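Local coordinates for protein glutathione S-transferase (Cupriavidus metallidurans, PDB 4MK3) that probably transfers glutathione to electrophilic substrates, as glutathione transferases do, and here holds glutathione sulfinic acid in its binding site, at residues A[31-36]-A[122-127]; A[44-49]-A[93-98]; A[167-172]-A[206-211]. One frame throughout, in Å; residues are numbered along the deposited sequence. Where two conformers were deposited one is given.

Contact 1 (A[31-36]-A[122-127]); sequences SPYARK and LLDAAL. With GSF (L-gamma-glutamyl-3-sulfino-L-alanylglycine), chain E.
Pro32 and Leu123 face each other where helix segments 32-36 and 122-127 pass nearly antiparallel, their axes inclined at 151° and 11.6 Å apart. Both methyls of Leu123 lie against the Pro32 ring, CD2 reaching CG at 3.7 Å. The CD1 methyl also lies over one face of the Tyr33 ring in a CH-pi contact, 4.3 Å from the centroid and offset toward the rim. On the opposite face is the glutamyl chain of the bound glutathione sulfinate, its CB1 centred over the ring, so the phenol is sandwiched between protein and ligand. With CG anti to its carbonyl carbon (chi1 -52°), Tyr33 extends toward the other helix, and its OH donates to Asp124 OD1 at 2.6 Å, using the anti lone pair of the carboxylate. Leu127 CD2 touches Tyr33 CE2 obliquely at 4.0 Å. At the N-cap, Ser31 OG accepts from Ala34 N (3.0 Å) and donates to the sulfinate O2S, a bond so short that its length is doubtful. The contact thus joins the thioredoxin-like domain to the helical domain beside the glutathione site: a short bond to Asp124 and two covered faces hold the Tyr33 ring as part of the pocket wall.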
loop_
_atom_site.group_PDB
_atom_site.type_symbol
_atom_site.label_atom_id
_atom_site.label_comp_id
_atom_site.label_asym_id
_atom_site.label_seq_id
_atom_site.Cartn_x
_atom_site.Cartn_y
_atom_site.Cartn_z
ATOM N N SER A 31 -15.400 2.244 5.253
ATOM C CA SER A 31 -14.000 2.074 4.858
ATOM C C SER A 31 -13.698 2.901 3.617
ATOM O O SER A 31 -14.323 2.687 2.578
ATOM C CB SER A 31 -13.667 0.605 4.570
ATOM O OG SER A 31 -12.412 0.479 3.879
ATOM N N PRO A 32 -12.725 3.827 3.711
ATOM C CA PRO A 32 -12.445 4.655 2.526
ATOM C C PRO A 32 -11.689 3.893 1.453
ATOM O O PRO A 32 -11.828 4.189 0.260
ATOM C CB PRO A 32 -11.627 5.803 3.106
ATOM C CG PRO A 32 -10.979 5.259 4.324
ATOM C CD PRO A 32 -11.965 4.276 4.895
ATOM N N TYR A 33 -10.900 2.900 1.856
ATOM C CA TYR A 33 -10.241 2.035 0.889
ATOM C C TYR A 33 -11.273 1.190 0.162
ATOM O O TYR A 33 -11.160 0.963 -1.043
ATOM C CB TYR A 33 -9.220 1.117 1.581
ATOM C CG TYR A 33 -8.194 1.795 2.478
ATOM C CD1 TYR A 33 -7.005 2.280 1.984
ATOM C CD2 TYR A 33 -8.410 1.851 3.836
ATOM C CE1 TYR A 33 -6.070 2.859 2.850
ATOM C CE2 TYR A 33 -7.518 2.409 4.687
ATOM C CZ TYR A 33 -6.351 2.909 4.204
ATOM O OH TYR A 33 -5.446 3.448 5.087
ATOM N N ALA A 34 -12.252 0.688 0.898
ATOM C CA ALA A 34 -13.315 -0.063 0.264
ATOM C C ALA A 34 -14.174 0.853 -0.602
ATOM O O ALA A 34 -14.654 0.438 -1.659
ATOM C CB ALA A 34 -14.176 -0.764 1.298
ATOM N N ARG A 35 -14.326 2.119 -0.199
ATOM C CA ARG A 35 -15.124 3.035 -1.012
ATOM C C ARG A 35 -14.466 3.258 -2.364
ATOM O O ARG A 35 -15.137 3.311 -3.383
ATOM C CB ARG A 35 -15.364 4.377 -0.333
ATOM C CG ARG A 35 -16.360 5.229 -1.120
ATOM C CD ARG A 35 -16.465 6.628 -0.614
ATOM N NE ARG A 35 -17.599 7.322 -1.212
ATOM C CZ ARG A 35 -17.992 8.526 -0.858
ATOM N NH1 ARG A 35 -17.296 9.208 0.053
ATOM N NH2 ARG A 35 -19.070 9.064 -1.395
ATOM N N LYS A 36 -13.144 3.372 -2.368
ATOM C CA LYS A 36 -12.415 3.481 -3.625
ATOM C C LYS A 36 -12.744 2.335 -4.573
ATOM O O LYS A 36 -13.028 2.533 -5.760
ATOM C CB LYS A 36 -10.904 3.564 -3.355
ATOM C CG LYS A 36 -10.039 3.599 -4.611
ATOM C CD LYS A 36 -8.539 3.705 -4.297
ATOM C CE LYS A 36 -8.076 2.493 -3.519
ATOM N NZ LYS A 36 -6.597 2.437 -3.345
ATOM N N LEU A 122 -2.416 9.261 2.789
ATOM C CA LEU A 122 -3.184 10.173 3.631
ATOM C C LEU A 122 -4.154 9.332 4.491
ATOM O O LEU A 122 -4.228 9.507 5.722
ATOM C CB LEU A 122 -3.916 11.201 2.760
ATOM C CG LEU A 122 -4.693 12.278 3.503
ATOM C CD1 LEU A 122 -5.012 13.431 2.563
ATOM C CD2 LEU A 122 -5.997 11.773 4.122
ATOM N N LEU A 123 -4.877 8.403 3.862
ATOM C CA LEU A 123 -5.755 7.508 4.604
ATOM C C LEU A 123 -5.021 6.677 5.653
ATOM O O LEU A 123 -5.531 6.508 6.763
ATOM C CB LEU A 123 -6.504 6.577 3.646
ATOM C CG LEU A 123 -7.537 7.275 2.748
ATOM C CD1 LEU A 123 -8.151 6.253 1.800
ATOM C CD2 LEU A 123 -8.590 7.952 3.552
ATOM N N ASP A 124 -3.833 6.171 5.323
ATOM C CA ASP A 124 -3.088 5.356 6.286
ATOM C C ASP A 124 -2.830 6.171 7.554
ATOM O O ASP A 124 -2.973 5.663 8.662
ATOM C CB ASP A 124 -1.749 4.914 5.711
ATOM C CG ASP A 124 -1.871 3.922 4.547
ATOM O OD1 ASP A 124 -2.922 3.238 4.384
ATOM O OD2 ASP A 124 -0.842 3.790 3.827
ATOM N N ALA A 125 -2.445 7.429 7.370
ATOM C CA ALA A 125 -2.139 8.312 8.488
ATOM C C ALA A 125 -3.409 8.645 9.273
ATOM O O ALA A 125 -3.407 8.665 10.510
ATOM C CB ALA A 125 -1.489 9.572 7.986
ATOM N N ALA A 126 -4.492 8.906 8.552
ATOM C CA ALA A 126 -5.762 9.221 9.191
ATOM C C ALA A 126 -6.272 8.029 10.006
ATOM O O ALA A 126 -6.739 8.195 11.139
ATOM C CB ALA A 126 -6.791 9.647 8.143
ATOM N N LEU A 127 -6.203 6.820 9.445
ATOM C CA LEU A 127 -6.592 5.639 10.189
ATOM C C LEU A 127 -5.771 5.469 11.453
ATOM O O LEU A 127 -6.307 5.170 12.503
ATOM C CB LEU A 127 -6.498 4.374 9.326
ATOM C CG LEU A 127 -7.811 3.836 8.747
ATOM C CD1 LEU A 127 -8.840 3.478 9.833
ATOM C CD2 LEU A 127 -8.370 4.849 7.785
HETATM C CB1 GSF E . -5.534 -0.958 3.776
HETATM C CG1 GSF E . -6.944 -1.389 4.157
HETATM C CD1 GSF E . -7.242 -1.164 5.624
HETATM O OE1 GSF E . -6.401 -0.850 6.443
HETATM C C1 GSF E . -5.858 -1.262 1.333
HETATM O O11 GSF E . -6.943 -1.847 1.091
HETATM O O12 GSF E . -5.479 -0.330 0.575
HETATM N N1 GSF E . -3.628 -1.361 2.301
HETATM C CA1 GSF E . -5.036 -1.676 2.525
HETATM N N2 GSF E . -8.566 -1.315 6.006
HETATM C CA2 GSF E . -8.948 -1.181 7.372
HETATM C CB2 GSF E . -10.394 -0.819 7.464
HETATM S SG2 GSF E . -10.737 0.865 7.097
HETATM O O1S GSF E . -12.017 1.175 7.758
HETATM O O2S GSF E . -10.799 1.032 5.616
HETATM C C2 GSF E . -8.902 -2.522 8.070
HETATM O O2 GSF E . -9.411 -3.513 7.554
HETATM N N3 GSF E . -8.281 -2.580 9.313
HETATM C CA3 GSF E . -8.266 -3.818 10.038
HETATM C C3 GSF E . -6.899 -4.104 10.670
HETATM O O31 GSF E . -6.819 -5.045 11.516
HETATM O O32 GSF E . -5.887 -3.437 10.369
#

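Contact 2 (A[44-49]-A[93-98]); sequences KKIDYE and DTLSPV
Lys44 and Val98 bring the backbones together, their CA atoms 5.2 Å apart, where helix 32-44 ends in a Schellman motif at Lys45 and the chain leaves helix 85-94. The tight part is the ammonium group of Lys44. Bends at chi2 and chi3 (-67° and -64°) fold this side chain back into the turn after helix 85-94, where four oxygens surround NZ and must share its three N-H groups. Val98 O is the closest, 2.7 Å from Lys44 NZ. The carbonyls of Ser96 and Asp93 also accept from it, Ser96 O at 2.9 Å. The fourth is Asp93 OD1, which forms a salt bridge with Lys44 NZ at 2.9 Å and is approached from above the carboxylate plane. Asp93 itself is held by the linker ahead, OD1 accepting from Leu101 N and OD2 from Ile102 N. An ST turn, in which Ser96 OG accepts from Val98 N at 3.3 Å, shapes the loop that wraps the ammonium.

The outer side is looser and apolar. Ile46 CD1 meets Leu95 CB at 3.8 Å, the two side chains roughly perpendicular, while the aliphatic part of Lys45 only brushes Val98, CD to CG1 at 4.1 Å, and then turns out into solvent. Here a single buried cation ties together the ends of two helices of the thioredoxin-like domain; the neighbouring carboxylate would be expected to favour its positive charge.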
loop_
_atom_site.group_PDB
_atom_site.type_symbol
_atom_site.label_atom_id
_atom_site.label_comp_id
_atom_site.label_asym_id
_atom_site.label_seq_id
_atom_site.Cartn_x
_atom_site.Cartn_y
_atom_site.Cartn_z
ATOM N N LYS A 44 -17.344 1.171 -13.547
ATOM C CA LYS A 44 -17.122 0.117 -14.555
ATOM C C LYS A 44 -18.395 -0.703 -14.848
ATOM O O LYS A 44 -18.422 -1.525 -15.777
ATOM C CB LYS A 44 -16.047 -0.849 -14.069
ATOM C CG LYS A 44 -14.692 -0.250 -13.718
ATOM C CD LYS A 44 -13.979 0.283 -14.895
ATOM C CE LYS A 44 -13.602 -0.783 -15.912
ATOM N NZ LYS A 44 -12.808 -0.126 -16.963
ATOM N N LYS A 45 -19.431 -0.486 -14.043
ATOM C CA LYS A 45 -20.692 -1.220 -14.159
ATOM C C LYS A 45 -20.484 -2.727 -13.983
ATOM O O LYS A 45 -21.075 -3.550 -14.702
ATOM C CB LYS A 45 -21.374 -0.897 -15.482
ATOM C CG LYS A 45 -21.637 0.592 -15.665
ATOM C CD LYS A 45 -22.335 0.877 -16.986
ATOM C CE LYS A 45 -22.515 2.367 -17.200
ATOM N NZ LYS A 45 -23.371 2.988 -16.144
ATOM N N ILE A 46 -19.652 -3.071 -13.008
ATOM C CA ILE A 46 -19.387 -4.456 -12.658
ATOM C C ILE A 46 -20.259 -4.867 -11.477
ATOM O O ILE A 46 -20.209 -4.241 -10.419
ATOM C CB ILE A 46 -17.906 -4.651 -12.319
ATOM C CG1 ILE A 46 -17.057 -4.302 -13.539
ATOM C CG2 ILE A 46 -17.634 -6.096 -11.887
ATOM C CD1 ILE A 46 -15.598 -4.105 -13.205
ATOM N N ASP A 47 -21.014 -5.944 -11.654
ATOM C CA ASP A 47 -21.913 -6.423 -10.610
ATOM C C ASP A 47 -21.122 -7.235 -9.598
ATOM O O ASP A 47 -20.174 -7.933 -9.953
ATOM C CB ASP A 47 -23.057 -7.240 -11.196
ATOM C CG ASP A 47 -24.134 -6.365 -11.813
ATOM O OD1 ASP A 47 -24.599 -5.413 -11.144
ATOM O OD2 ASP A 47 -24.507 -6.624 -12.972
ATOM N N TYR A 48 -21.493 -7.103 -8.335
ATOM C CA TYR A 48 -20.837 -7.830 -7.244
ATOM C C TYR A 48 -21.749 -7.849 -6.030
ATOM O O TYR A 48 -22.680 -7.039 -5.927
ATOM C CB TYR A 48 -19.495 -7.200 -6.886
ATOM C CG TYR A 48 -19.635 -5.827 -6.233
ATOM C CD1 TYR A 48 -19.887 -4.696 -6.990
ATOM C CD2 TYR A 48 -19.504 -5.667 -4.860
ATOM C CE1 TYR A 48 -20.015 -3.471 -6.400
ATOM C CE2 TYR A 48 -19.647 -4.446 -4.262
ATOM C CZ TYR A 48 -19.905 -3.346 -5.032
ATOM O OH TYR A 48 -20.038 -2.104 -4.448
ATOM N N GLU A 49 -21.537 -8.826 -5.154
ATOM C CA GLU A 49 -22.260 -8.910 -3.895
ATOM C C GLU A 49 -21.465 -8.178 -2.838
ATOM O O GLU A 49 -20.277 -8.420 -2.677
ATOM C CB GLU A 49 -22.433 -10.368 -3.475
ATOM C CG GLU A 49 -23.154 -10.559 -2.157
ATOM C CD GLU A 49 -23.299 -12.016 -1.773
ATOM O OE1 GLU A 49 -22.996 -12.893 -2.616
ATOM O OE2 GLU A 49 -23.713 -12.276 -0.622
ATOM N N ASP A 93 -10.497 -2.627 -13.163
ATOM C CA ASP A 93 -10.403 -1.818 -14.367
ATOM C C ASP A 93 -10.266 -2.646 -15.648
ATOM O O ASP A 93 -10.641 -2.195 -16.725
ATOM C CB ASP A 93 -9.241 -0.815 -14.262
ATOM C CG ASP A 93 -9.373 0.323 -15.248
ATOM O OD1 ASP A 93 -10.503 0.823 -15.458
ATOM O OD2 ASP A 93 -8.347 0.721 -15.845
ATOM N N THR A 94 -9.727 -3.861 -15.537
ATOM C CA THR A 94 -9.562 -4.713 -16.719
ATOM C C THR A 94 -10.810 -5.523 -17.042
ATOM O O THR A 94 -10.892 -6.155 -18.099
ATOM C CB THR A 94 -8.430 -5.741 -16.583
ATOM O OG1 THR A 94 -8.824 -6.798 -15.693
ATOM C CG2 THR A 94 -7.152 -5.094 -16.107
ATOM N N LEU A 95 -11.787 -5.524 -16.143
ATOM C CA LEU A 95 -12.912 -6.451 -16.293
ATOM C C LEU A 95 -14.009 -5.975 -17.254
ATOM O O LEU A 95 -14.871 -6.752 -17.661
ATOM C CB LEU A 95 -13.533 -6.748 -14.928
ATOM C CG LEU A 95 -12.679 -7.571 -13.964
ATOM C CD1 LEU A 95 -13.437 -7.768 -12.666
ATOM C CD2 LEU A 95 -12.293 -8.924 -14.558
ATOM N N SER A 96 -13.967 -4.693 -17.605
ATOM C CA SER A 96 -14.923 -4.129 -18.541
ATOM C C SER A 96 -14.257 -3.011 -19.340
ATOM O O SER A 96 -13.365 -2.337 -18.827
ATOM C CB SER A 96 -16.113 -3.546 -17.787
ATOM O OG SER A 96 -17.092 -3.095 -18.703
ATOM N N PRO A 97 -14.703 -2.796 -20.585
ATOM C CA PRO A 97 -14.186 -1.666 -21.365
ATOM C C PRO A 97 -14.845 -0.351 -20.974
ATOM O O PRO A 97 -14.437 0.713 -21.447
ATOM C CB PRO A 97 -14.558 -2.043 -22.796
ATOM C CG PRO A 97 -15.773 -2.863 -22.653
ATOM C CD PRO A 97 -15.591 -3.650 -21.392
ATOM N N VAL A 98 -15.845 -0.421 -20.101
ATOM C CA VAL A 98 -16.569 0.762 -19.667
ATOM C C VAL A 98 -15.703 1.592 -18.727
ATOM O O VAL A 98 -15.107 1.058 -17.789
ATOM C CB VAL A 98 -17.889 0.380 -18.947
ATOM C CG1 VAL A 98 -18.611 1.628 -18.452
ATOM C CG2 VAL A 98 -18.795 -0.426 -19.882
#

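Contact 3 (A[167-172]-A[206-211]); sequences KTWCTG and VAFQEK
Trp169 and Phe208 mark the nearest approach of 167-172 to the helical segment 206-211, with CA atoms 7.5 Å apart, and the contact between them divides into polar, cation-pi and apolar parts.

The polar part is one bond across the contact. Lys211 NZ donates to Thr168 O at 2.9 Å, coming from well above the carbonyl plane (48° out of it). Within the loop, a type I turn from Trp169 to Gly172 is closed by Gly172 N to Trp169 O, and Lys167 NZ donates to Cys170 O (2.8 Å). Cys170 N donates to Asp179 OD1 near the start of helix 177-192, tying the turn to that helix.

The cation-pi part uses the same ammonium. Lys211 runs out extended and then bends at chi3 (63°), which lays its end over the Trp169 indole: NZ stands 3.9 Å from the centroid of the six-membered ring, almost along its normal (13° off). The methylene before it shares this face, and Lys211 CE lies 3.6 Å from Trp169 CH2.

The remaining contacts are apolar and aromatic. Phe208 CE2 comes in at the indole edge, near its plane, and meets Trp169 CE3 at 3.9 Å. Cys170 SG lies obliquely to the Phe208 ring, 5.2 Å from its centroid, in a sulfur-aromatic contact. Tyr175 and Trp169 make an edge-to-face pair.

Phe208 also packs on Asp179 and Val182, so the loop and helix 203-212 both touch Asp179 of helix 177-192 in the all-helical domain. Lysine and tryptophan here act as one unit: the ammonium is bonded to a carbonyl and lies over a pi face, which fixes its position at the margin of a buried aromatic cluster.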
loop_
_atom_site.group_PDB
_atom_site.type_symbol
_atom_site.label_atom_id
_atom_site.label_comp_id
_atom_site.label_asym_id
_atom_site.label_seq_id
_atom_site.Cartn_x
_atom_site.Cartn_y
_atom_site.Cartn_z
ATOM N N LYS A 167 -5.815 22.298 -12.976
ATOM C CA LYS A 167 -6.353 21.286 -13.879
ATOM C C LYS A 167 -7.781 20.889 -13.526
ATOM O O LYS A 167 -8.225 21.030 -12.398
ATOM C CB LYS A 167 -5.459 20.036 -13.858
ATOM C CG LYS A 167 -4.103 20.216 -14.494
ATOM C CD LYS A 167 -3.229 18.966 -14.317
ATOM C CE LYS A 167 -2.672 18.852 -12.888
ATOM N NZ LYS A 167 -1.732 17.679 -12.730
ATOM N N THR A 168 -8.495 20.369 -14.510
ATOM C CA THR A 168 -9.854 19.848 -14.341
ATOM C C THR A 168 -9.903 18.627 -13.460
ATOM O O THR A 168 -10.708 18.557 -12.515
ATOM C CB THR A 168 -10.468 19.572 -15.742
ATOM O OG1 THR A 168 -10.570 20.805 -16.461
ATOM C CG2 THR A 168 -11.847 18.915 -15.636
ATOM N N TRP A 169 -9.034 17.669 -13.758
ATOM C CA TRP A 169 -8.865 16.465 -12.969
ATOM C C TRP A 169 -7.389 16.307 -12.620
ATOM O O TRP A 169 -6.532 17.018 -13.120
ATOM C CB TRP A 169 -9.358 15.234 -13.741
ATOM C CG TRP A 169 -10.835 15.192 -14.037
ATOM C CD1 TRP A 169 -11.418 15.283 -15.263
ATOM C CD2 TRP A 169 -11.900 15.004 -13.098
ATOM N NE1 TRP A 169 -12.776 15.161 -15.152
ATOM C CE2 TRP A 169 -13.097 14.981 -13.835
ATOM C CE3 TRP A 169 -11.956 14.847 -11.711
ATOM C CZ2 TRP A 169 -14.349 14.791 -13.227
ATOM C CZ3 TRP A 169 -13.199 14.657 -11.103
ATOM C CH2 TRP A 169 -14.375 14.640 -11.869
ATOM N N CYS A 170 -7.091 15.364 -11.744
ATOM C CA CYS A 170 -5.731 15.220 -11.234
ATOM C C CYS A 170 -4.672 15.137 -12.314
ATOM O O CYS A 170 -3.591 15.722 -12.153
ATOM C CB CYS A 170 -5.616 14.000 -10.332
ATOM S SG CYS A 170 -6.366 14.207 -8.702
ATOM N N THR A 171 -4.951 14.412 -13.392
ATOM C CA THR A 171 -4.001 14.259 -14.486
ATOM C C THR A 171 -4.346 15.076 -15.722
ATOM O O THR A 171 -3.737 14.885 -16.763
ATOM C CB THR A 171 -3.796 12.797 -14.895
ATOM O OG1 THR A 171 -5.004 12.270 -15.471
ATOM C CG2 THR A 171 -3.391 11.979 -13.672
ATOM N N GLY A 172 -5.294 15.998 -15.612
ATOM C CA GLY A 172 -5.619 16.895 -16.713
ATOM C C GLY A 172 -7.058 16.765 -17.208
ATOM O O GLY A 172 -7.998 17.069 -16.491
ATOM N N VAL A 206 -11.521 21.995 -2.888
ATOM C CA VAL A 206 -12.949 22.202 -2.670
ATOM C C VAL A 206 -13.719 22.105 -3.991
ATOM O O VAL A 206 -14.747 21.427 -4.072
ATOM C CB VAL A 206 -13.222 23.529 -1.975
ATOM C CG1 VAL A 206 -14.714 23.788 -1.859
ATOM C CG2 VAL A 206 -12.564 23.524 -0.611
ATOM N N ALA A 207 -13.214 22.758 -5.037
ATOM C CA ALA A 207 -13.899 22.730 -6.321
ATOM C C ALA A 207 -13.912 21.305 -6.885
ATOM O O ALA A 207 -14.915 20.841 -7.430
ATOM C CB ALA A 207 -13.226 23.706 -7.286
ATOM N N PHE A 208 -12.786 20.625 -6.750
ATOM C CA PHE A 208 -12.675 19.227 -7.155
ATOM C C PHE A 208 -13.701 18.376 -6.443
ATOM O O PHE A 208 -14.409 17.596 -7.072
ATOM C CB PHE A 208 -11.249 18.742 -6.866
ATOM C CG PHE A 208 -11.079 17.249 -6.910
ATOM C CD1 PHE A 208 -11.288 16.479 -5.780
ATOM C CD2 PHE A 208 -10.676 16.634 -8.072
ATOM C CE1 PHE A 208 -11.115 15.123 -5.810
ATOM C CE2 PHE A 208 -10.528 15.236 -8.106
ATOM C CZ PHE A 208 -10.751 14.505 -6.981
ATOM N N GLN A 209 -13.794 18.529 -5.125
ATOM C CA GLN A 209 -14.658 17.638 -4.360
ATOM C C GLN A 209 -16.129 17.906 -4.650
ATOM O O GLN A 209 -16.950 16.981 -4.694
ATOM C CB GLN A 209 -14.367 17.751 -2.860
ATOM C CG GLN A 209 -14.972 16.594 -2.059
ATOM C CD GLN A 209 -14.294 15.265 -2.318
ATOM O OE1 GLN A 209 -13.240 15.195 -2.933
ATOM N NE2 GLN A 209 -14.918 14.192 -1.871
ATOM N N GLU A 210 -16.471 19.168 -4.857
ATOM C CA GLU A 210 -17.845 19.538 -5.178
ATOM C C GLU A 210 -18.294 18.872 -6.469
ATOM O O GLU A 210 -19.446 18.450 -6.601
ATOM C CB GLU A 210 -17.969 21.056 -5.281
ATOM C CG GLU A 210 -17.933 21.753 -3.929
ATOM C CD GLU A 210 -18.283 23.227 -4.015
ATOM O OE1 GLU A 210 -18.288 23.895 -2.959
ATOM O OE2 GLU A 210 -18.561 23.708 -5.135
ATOM N N LYS A 211 -17.375 18.746 -7.412
ATOM C CA LYS A 211 -17.672 18.089 -8.675
ATOM C C LYS A 211 -17.749 16.570 -8.522
ATOM O O LYS A 211 -18.691 15.919 -8.981
ATOM C CB LYS A 211 -16.593 18.454 -9.686
ATOM C CG LYS A 211 -16.780 17.838 -11.028
ATOM C CD LYS A 211 -15.855 18.495 -12.044
ATOM C CE LYS A 211 -14.389 18.286 -11.700
ATOM N NZ LYS A 211 -13.565 18.634 -12.891
#

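In the fold
Contact 1 lies at the core, its centre about 5 Å from the chain centre, and is the one that crosses between the two domains and borders the ligand. Contacts 2 and 3 each stay within a single domain, their centres about 18 and 16 Å from the chain centre; contact 2 is partly buried, contact 3 buried with its lysine at the edge. Contacts 1 and 2 share helix 32-44, one using its first turn and the other its end, and none of the three touches another. Chemistry follows place: a phenol-carboxylate bond amid apolar side chains at the centre, and farther out two lysines, one wrapped by carbonyls and a carboxylate, the other set over an indole and bonded to a carbonyl.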